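PDB 7A03: M32 carboxypeptidase from Chitinophagaceae bacterium, which probably removes single amino acids from the C-terminal ends of peptides, as a metal-dependent carboxypeptidase of the M32 (Taq) family. Local coordinates for residues Ile356-Ile368 and Leu382-Leu394. Sequence-based numbering, arbitrary orientation.
Sequences ITYHFHIMIRYEI and LNKTWNDYYRQYL
Three nitrogens converge on the phenol oxygen of Tyr390. His361 ND1 lies 2.7 Å from Tyr390 OH in a hydrogen bond that either partner could donate. Arg365 comes end-on with both terminal nitrogens: NH1 gives the straighter bond to Tyr390 OH (2.8 Å, 164°), NH2 the longer and more bent one, and the oxygen sits in the guanidinium plane. CH2 of the Trp386 indole sits over the centre of one face of that guanidinium, 3.3 Å from Arg365 CZ. A chi1 of -180° sets CG of Trp386 opposite the backbone nitrogen and carries the indole across to the arginine. Leu394 CD1 meanwhile rests on a face of the His361 imidazole in a CH-pi contact, and CD2 of the same leucine packs against Phe360 CB.

Next to this polar cluster the interface turns apolar. Ile364 fills its middle: CG2 sits 3.6 Å from Tyr389 CB, and CD1 lies over the Tyr390 ring. Ile368 CD1 meets Trp386 CE3, while its CG1 touches Tyr389 CE2. The two helices, 358-374 and 382-394, form a helical hairpin in this largely helical metallopeptidase, running antiparallel but splayed; the axes of the segments 358-368 and 382-394 stand at 142° and come within 10.3 Å at closest approach. On the other flank, in the conformer described here, Met363 CE lies over the Tyr393 ring, a Met-aromatic contact that stays tentative because a second conformer is modelled.

One shell out, Arg365 NH1 also bonds to His361 O, one turn earlier in its own helix, approaching from above the carbonyl plane. Asp408 takes Arg365 NE in a salt bridge, so the guanidinium's rotation is fixed from several directions, and Phe419 adds a cation-pi contact. Phe360 extends the apolar side onto Leu184 and Leu188 of helix 170-192.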
# COMPACT_ATOMS: atom_id res chain seq x y z
N ILE A 356 -11.78 -3.99 9.40
CA ILE A 356 -13.04 -4.44 8.80
C ILE A 356 -13.66 -3.28 8.04
O ILE A 356 -13.85 -3.35 6.82
CB ILE A 356 -14.03 -5.00 9.84
CG1 ILE A 356 -13.39 -6.17 10.59
CG2 ILE A 356 -15.32 -5.42 9.17
CD1 ILE A 356 -12.98 -7.32 9.70
N THR A 357 -13.96 -2.19 8.76
CA THR A 357 -14.62 -1.06 8.12
C THR A 357 -13.75 -0.41 7.05
O THR A 357 -14.30 0.21 6.14
CB THR A 357 -15.03 -0.02 9.17
OG1 THR A 357 -13.86 0.48 9.82
CG2 THR A 357 -15.99 -0.62 10.18
N TYR A 358 -12.42 -0.56 7.13
CA TYR A 358 -11.52 -0.00 6.12
C TYR A 358 -12.01 -0.29 4.71
O TYR A 358 -11.98 0.58 3.83
CB TYR A 358 -10.11 -0.60 6.29
CG TYR A 358 -9.05 0.09 5.45
CD1 TYR A 358 -8.80 -0.32 4.14
CD2 TYR A 358 -8.29 1.13 5.98
CE1 TYR A 358 -7.84 0.31 3.37
CE2 TYR A 358 -7.33 1.76 5.22
CZ TYR A 358 -7.10 1.34 3.92
OH TYR A 358 -6.14 1.96 3.14
N HIS A 359 -12.49 -1.51 4.48
CA HIS A 359 -12.81 -1.92 3.12
C HIS A 359 -14.08 -1.27 2.60
O HIS A 359 -14.20 -1.08 1.38
CB HIS A 359 -12.76 -3.45 3.03
CG HIS A 359 -11.47 -3.98 3.56
ND1 HIS A 359 -10.27 -3.79 2.90
CD2 HIS A 359 -11.17 -4.59 4.73
CE1 HIS A 359 -9.29 -4.29 3.63
NE2 HIS A 359 -9.80 -4.79 4.74
N PHE A 360 -14.97 -0.81 3.48
CA PHE A 360 -16.07 0.01 2.99
C PHE A 360 -15.56 1.35 2.47
O PHE A 360 -15.99 1.81 1.40
CB PHE A 360 -17.14 0.18 4.06
CG PHE A 360 -17.93 -1.08 4.29
CD1 PHE A 360 -17.46 -2.06 5.15
CD2 PHE A 360 -19.10 -1.31 3.60
CE1 PHE A 360 -18.17 -3.23 5.35
CE2 PHE A 360 -19.81 -2.48 3.79
CZ PHE A 360 -19.35 -3.43 4.66
N HIS A 361 -14.61 1.96 3.19
CA HIS A 361 -13.97 3.17 2.68
C HIS A 361 -13.44 2.93 1.27
O HIS A 361 -13.70 3.71 0.34
CB HIS A 361 -12.82 3.59 3.61
CG HIS A 361 -13.26 4.02 4.98
ND1 HIS A 361 -13.58 5.32 5.30
CD2 HIS A 361 -13.37 3.31 6.13
CE1 HIS A 361 -13.91 5.39 6.58
NE2 HIS A 361 -13.79 4.19 7.11
N ILE A 362 -12.78 1.79 1.07
CA ILE A 362 -12.20 1.56 -0.25
C ILE A 362 -13.31 1.34 -1.25
O ILE A 362 -13.28 1.87 -2.38
CB ILE A 362 -11.20 0.39 -0.22
CG1 ILE A 362 -10.03 0.69 0.72
CG2 ILE A 362 -10.68 0.07 -1.62
CD1 ILE A 362 -9.11 1.81 0.23
N MET A 363 -14.34 0.60 -0.85
CA MET A 363 -15.42 0.30 -1.78
C MET A 363 -16.08 1.59 -2.25
O MET A 363 -16.36 1.75 -3.45
CB MET A 363 -16.44 -0.62 -1.11
CG MET A 363 -17.48 -1.17 -2.06
SD MET A 363 -18.69 -2.13 -1.14
CE MET A 363 -19.56 -0.82 -0.29
N ILE A 364 -16.26 2.54 -1.33
CA ILE A 364 -16.94 3.78 -1.71
C ILE A 364 -16.10 4.51 -2.74
O ILE A 364 -16.60 4.92 -3.80
CB ILE A 364 -17.24 4.62 -0.46
CG1 ILE A 364 -18.36 3.96 0.34
CG2 ILE A 364 -17.61 6.04 -0.88
CD1 ILE A 364 -18.43 4.41 1.77
N ARG A 365 -14.78 4.58 -2.50
CA ARG A 365 -13.91 5.26 -3.46
C ARG A 365 -13.93 4.53 -4.79
O ARG A 365 -14.03 5.16 -5.86
CB ARG A 365 -12.49 5.37 -2.88
CG ARG A 365 -12.39 6.40 -1.74
CD ARG A 365 -11.25 6.07 -0.78
NE ARG A 365 -11.09 7.05 0.30
CZ ARG A 365 -11.94 7.21 1.32
NH1 ARG A 365 -13.03 6.46 1.41
NH2 ARG A 365 -11.70 8.11 2.27
N TYR A 366 -13.96 3.19 -4.74
CA TYR A 366 -14.00 2.44 -5.98
C TYR A 366 -15.26 2.78 -6.77
O TYR A 366 -15.19 3.16 -7.95
CB TYR A 366 -13.86 0.94 -5.69
CG TYR A 366 -14.20 0.04 -6.83
CD1 TYR A 366 -13.32 -0.15 -7.88
CD2 TYR A 366 -15.41 -0.64 -6.85
CE1 TYR A 366 -13.65 -0.97 -8.93
CE2 TYR A 366 -15.75 -1.48 -7.90
CZ TYR A 366 -14.85 -1.64 -8.94
OH TYR A 366 -15.14 -2.46 -10.00
N GLU A 367 -16.41 2.78 -6.09
CA GLU A 367 -17.64 2.99 -6.86
C GLU A 367 -17.64 4.40 -7.43
O GLU A 367 -17.97 4.60 -8.61
CB GLU A 367 -18.89 2.72 -6.02
CG GLU A 367 -18.95 1.33 -5.38
CD GLU A 367 -19.09 0.19 -6.37
OE1 GLU A 367 -19.47 0.42 -7.54
OE2 GLU A 367 -18.82 -0.97 -5.97
N ILE A 368 -17.17 5.36 -6.64
CA ILE A 368 -17.18 6.74 -7.10
C ILE A 368 -16.24 6.89 -8.27
O ILE A 368 -16.60 7.45 -9.31
CB ILE A 368 -16.85 7.69 -5.94
CG1 ILE A 368 -18.07 7.85 -5.04
CG2 ILE A 368 -16.35 9.04 -6.47
CD1 ILE A 368 -17.78 8.56 -3.75
N LEU A 382 -20.26 16.34 -5.66
CA LEU A 382 -19.67 15.06 -5.28
C LEU A 382 -19.66 14.87 -3.76
O LEU A 382 -19.68 13.73 -3.28
CB LEU A 382 -18.27 14.93 -5.86
CG LEU A 382 -17.63 13.55 -5.79
CD1 LEU A 382 -18.44 12.56 -6.62
CD2 LEU A 382 -16.20 13.59 -6.27
N ASN A 383 -19.64 15.97 -3.00
CA ASN A 383 -19.67 15.85 -1.55
C ASN A 383 -20.97 15.19 -1.09
O ASN A 383 -20.95 14.35 -0.18
CB ASN A 383 -19.48 17.22 -0.90
CG ASN A 383 -20.52 18.23 -1.35
OD1 ASN A 383 -20.93 18.23 -2.51
ND2 ASN A 383 -20.94 19.09 -0.44
N LYS A 384 -22.10 15.53 -1.71
CA LYS A 384 -23.36 14.88 -1.35
C LYS A 384 -23.33 13.40 -1.69
O LYS A 384 -23.78 12.56 -0.90
CB LYS A 384 -24.53 15.58 -2.04
CG LYS A 384 -25.89 15.01 -1.63
CD LYS A 384 -26.93 15.12 -2.73
CE LYS A 384 -27.65 13.79 -2.94
NZ LYS A 384 -28.73 13.56 -1.95
N THR A 385 -22.80 13.05 -2.87
CA THR A 385 -22.68 11.65 -3.26
C THR A 385 -21.84 10.88 -2.24
O THR A 385 -22.24 9.80 -1.77
CB THR A 385 -22.01 11.59 -4.63
OG1 THR A 385 -22.82 12.30 -5.58
CG2 THR A 385 -21.82 10.16 -5.09
N TRP A 386 -20.68 11.43 -1.90
CA TRP A 386 -19.79 10.85 -0.90
C TRP A 386 -20.52 10.64 0.42
O TRP A 386 -20.50 9.54 0.98
CB TRP A 386 -18.60 11.79 -0.72
CG TRP A 386 -17.57 11.35 0.26
CD1 TRP A 386 -17.64 11.44 1.63
CD2 TRP A 386 -16.30 10.78 -0.04
NE1 TRP A 386 -16.50 10.94 2.19
CE2 TRP A 386 -15.65 10.53 1.19
CE3 TRP A 386 -15.64 10.44 -1.23
CZ2 TRP A 386 -14.39 9.95 1.26
CZ3 TRP A 386 -14.38 9.87 -1.16
CH2 TRP A 386 -13.76 9.64 0.08
N ASN A 387 -21.18 11.69 0.91
CA ASN A 387 -21.84 11.59 2.21
C ASN A 387 -22.95 10.55 2.19
O ASN A 387 -23.13 9.82 3.17
CB ASN A 387 -22.40 12.96 2.61
CG ASN A 387 -21.31 14.02 2.75
OD1 ASN A 387 -20.11 13.72 2.68
ND2 ASN A 387 -21.73 15.26 2.93
N ASP A 388 -23.70 10.46 1.08
CA ASP A 388 -24.74 9.44 0.97
C ASP A 388 -24.14 8.04 1.02
O ASP A 388 -24.68 7.15 1.69
CB ASP A 388 -25.53 9.63 -0.33
CG ASP A 388 -26.43 10.85 -0.28
OD1 ASP A 388 -26.67 11.40 0.82
OD2 ASP A 388 -26.89 11.27 -1.36
N TYR A 389 -23.03 7.83 0.30
CA TYR A 389 -22.35 6.53 0.35
C TYR A 389 -21.93 6.19 1.77
O TYR A 389 -22.13 5.06 2.26
CB TYR A 389 -21.12 6.56 -0.58
CG TYR A 389 -21.36 6.06 -2.00
CD1 TYR A 389 -21.49 4.70 -2.26
CD2 TYR A 389 -21.41 6.94 -3.07
CE1 TYR A 389 -21.70 4.24 -3.55
CE2 TYR A 389 -21.62 6.49 -4.37
CZ TYR A 389 -21.76 5.13 -4.60
OH TYR A 389 -21.96 4.68 -5.88
N TYR A 390 -21.34 7.16 2.47
CA TYR A 390 -20.89 6.91 3.83
C TYR A 390 -22.06 6.58 4.76
O TYR A 390 -21.95 5.69 5.60
CB TYR A 390 -20.08 8.10 4.36
CG TYR A 390 -18.60 7.88 4.18
CD1 TYR A 390 -18.03 7.94 2.92
CD2 TYR A 390 -17.79 7.57 5.26
CE1 TYR A 390 -16.66 7.73 2.74
CE2 TYR A 390 -16.42 7.35 5.10
CZ TYR A 390 -15.86 7.44 3.83
OH TYR A 390 -14.50 7.22 3.65
N ARG A 391 -23.18 7.29 4.61
CA ARG A 391 -24.31 6.98 5.48
C ARG A 391 -24.89 5.62 5.15
O ARG A 391 -25.23 4.85 6.06
CB ARG A 391 -25.38 8.06 5.36
CG ARG A 391 -26.55 7.82 6.28
CD ARG A 391 -27.29 9.10 6.52
NE ARG A 391 -28.31 8.95 7.55
CZ ARG A 391 -29.15 9.93 7.87
NH1 ARG A 391 -29.06 11.09 7.25
NH2 ARG A 391 -30.06 9.75 8.82
N GLN A 392 -25.01 5.30 3.86
CA GLN A 392 -25.65 4.05 3.46
C GLN A 392 -24.86 2.84 3.94
O GLN A 392 -25.43 1.90 4.50
CB GLN A 392 -25.81 4.03 1.94
CG GLN A 392 -26.33 2.71 1.40
CD GLN A 392 -26.46 2.69 -0.11
OE1 GLN A 392 -26.29 3.72 -0.77
NE2 GLN A 392 -26.74 1.52 -0.67
N TYR A 393 -23.54 2.86 3.73
CA TYR A 393 -22.74 1.66 3.98
C TYR A 393 -22.06 1.63 5.35
O TYR A 393 -21.88 0.54 5.90
CB TYR A 393 -21.70 1.47 2.88
CG TYR A 393 -22.34 1.11 1.56
CD1 TYR A 393 -22.99 -0.11 1.39
CD2 TYR A 393 -22.32 1.99 0.48
CE1 TYR A 393 -23.59 -0.45 0.19
CE2 TYR A 393 -22.92 1.67 -0.72
CZ TYR A 393 -23.56 0.45 -0.86
OH TYR A 393 -24.15 0.11 -2.05
N LEU A 394 -21.68 2.78 5.91
CA LEU A 394 -21.02 2.80 7.21
C LEU A 394 -21.88 3.34 8.33
O LEU A 394 -21.49 3.25 9.50
CB LEU A 394 -19.70 3.58 7.12
CG LEU A 394 -18.53 2.81 6.49
CD1 LEU A 394 -17.36 3.73 6.16
CD2 LEU A 394 -18.08 1.69 7.42